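Local coordinates for protein N-acetylmuramoyl-L-alanine amidase (Peptoclostridium difficile, PDB 4RN7) that probably cleaves, as a zinc-dependent amidase domain, the amide bond between N-acetylmuramoyl and L-alanine residues in bacterial cell-wall peptidoglycan, at residues E172-V175 and Q176-S180. Sequence-based numbering, arbitrary orientation.
Sequences EGIV and QGVLS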
loop_
_atom_site.group_PDB
_atom_site.type_symbol
_atom_site.label_atom_id
_atom_site.label_comp_id
_atom_site.label_asym_id
_atom_site.label_seq_id
_atom_site.Cartn_x
_atom_site.Cartn_y
_atom_site.Cartn_z
ATOM N N GLU A 172 -6.583 -3.275 8.701
ATOM C CA GLU A 172 -7.975 -2.919 8.972
ATOM C C GLU A 172 -8.215 -1.444 8.645
ATOM O O GLU A 172 -9.227 -1.091 8.028
ATOM C CB GLU A 172 -8.346 -3.223 10.427
ATOM C CG GLU A 172 -9.813 -2.960 10.776
ATOM C CD GLU A 172 -10.801 -3.815 9.992
ATOM O OE1 GLU A 172 -10.426 -4.900 9.495
ATOM O OE2 GLU A 172 -11.969 -3.395 9.872
ATOM N N GLY A 173 -7.266 -0.596 9.032
ATOM C CA GLY A 173 -7.350 0.822 8.729
ATOM C C GLY A 173 -7.410 1.074 7.233
ATOM O O GLY A 173 -8.208 1.884 6.759
ATOM N N ILE A 174 -6.568 0.372 6.483
ATOM C CA ILE A 174 -6.570 0.496 5.030
ATOM C C ILE A 174 -7.902 0.041 4.432
ATOM O O ILE A 174 -8.473 0.725 3.579
ATOM C CB ILE A 174 -5.414 -0.294 4.397
ATOM C CG1 ILE A 174 -4.064 0.264 4.876
ATOM C CG2 ILE A 174 -5.494 -0.229 2.877
ATOM C CD1 ILE A 174 -2.886 -0.634 4.525
ATOM N N VAL A 175 -8.391 -1.113 4.878
ATOM C CA VAL A 175 -9.690 -1.605 4.420
ATOM C C VAL A 175 -10.775 -0.548 4.595
ATOM O O VAL A 175 -11.503 -0.230 3.653
ATOM C CB VAL A 175 -10.117 -2.869 5.168
ATOM C CG1 VAL A 175 -11.547 -3.249 4.802
ATOM C CG2 VAL A 175 -9.176 -4.009 4.838
ATOM N N GLN A 176 -10.870 0.012 5.798
ATOM C CA GLN A 176 -11.931 0.967 6.079
ATOM C C GLN A 176 -11.794 2.230 5.241
ATOM O O GLN A 176 -12.801 2.812 4.839
ATOM C CB GLN A 176 -11.992 1.294 7.572
ATOM C CG GLN A 176 -12.457 0.113 8.424
ATOM C CD GLN A 176 -13.787 -0.462 7.955
ATOM O OE1 GLN A 176 -14.642 0.256 7.429
ATOM N NE2 GLN A 176 -13.963 -1.767 8.137
ATOM N N GLY A 177 -10.559 2.638 4.957
ATOM C CA GLY A 177 -10.330 3.798 4.110
ATOM C C GLY A 177 -10.776 3.545 2.680
ATOM O O GLY A 177 -11.437 4.378 2.053
ATOM N N VAL A 178 -10.404 2.383 2.158
ATOM C CA VAL A 178 -10.828 1.987 0.822
ATOM C C VAL A 178 -12.350 1.895 0.717
ATOM O O VAL A 178 -12.940 2.412 -0.233
ATOM C CB VAL A 178 -10.205 0.648 0.432
ATOM C CG1 VAL A 178 -10.780 0.145 -0.898
ATOM C CG2 VAL A 178 -8.706 0.793 0.341
ATOM N N LEU A 179 -12.981 1.245 1.692
ATOM C CA LEU A 179 -14.432 1.054 1.662
ATOM C C LEU A 179 -15.153 2.391 1.752
ATOM O O LEU A 179 -16.186 2.600 1.106
ATOM C CB LEU A 179 -14.886 0.139 2.805
ATOM C CG LEU A 179 -14.479 -1.332 2.756
ATOM C CD1 LEU A 179 -14.948 -2.063 3.989
ATOM C CD2 LEU A 179 -15.058 -1.975 1.514
ATOM N N SER A 180 -14.603 3.288 2.563
ATOM C CA SER A 180 -15.149 4.627 2.723
ATOM C C SER A 180 -15.029 5.428 1.427
ATOM O O SER A 180 -15.908 6.226 1.098
ATOM C CB SER A 180 -14.443 5.350 3.866
ATOM O OG SER A 180 -14.896 6.680 3.977
#
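Glu172 is joined to Gln176, one turn further along helix 164-185, through both backbone and side chain. Gln176 N donates to Glu172 O at 3.0 Å, and Gln176 NE2 reaches Glu172 OE2 at 3.1 Å with an N-H...O angle of 167°. The second bond is straight at the hydrogen and lies in the amide plane, but it meets the syn side of OE2 34° out of the carboxylate plane. Both chains bend at chi2 (62° in Glu172), which brings their ends side by side. Gly173 adds backbone alone, its O accepting from Gly177 N at 3.1 Å. Ile174 O receives Val178 N at 2.9 Å, whereas the side chains touch loosely, CG2 to CG2 at 4.2 Å; Ile174 also packs on Leu39 of helix 28-44 and Ile118 of helix 107-122. Val175 O accepts from Leu179 N at 2.9 Å, and Val175 CG1, placed beside its own carbonyl carbon, meets Leu179 CD1 at 3.7 Å, the two branched chains running alongside each other. The pattern is that of a regular alpha-helix with i to i+4 side-chain pairs, polar at Glu172-Gln176, apolar at Ile174-Val178 and Val175-Leu179. Since the amide is neutral, the polar pair is no salt bridge; its N-H probably stabilises the carboxylate's negative charge modestly while restricting rotation of both groups.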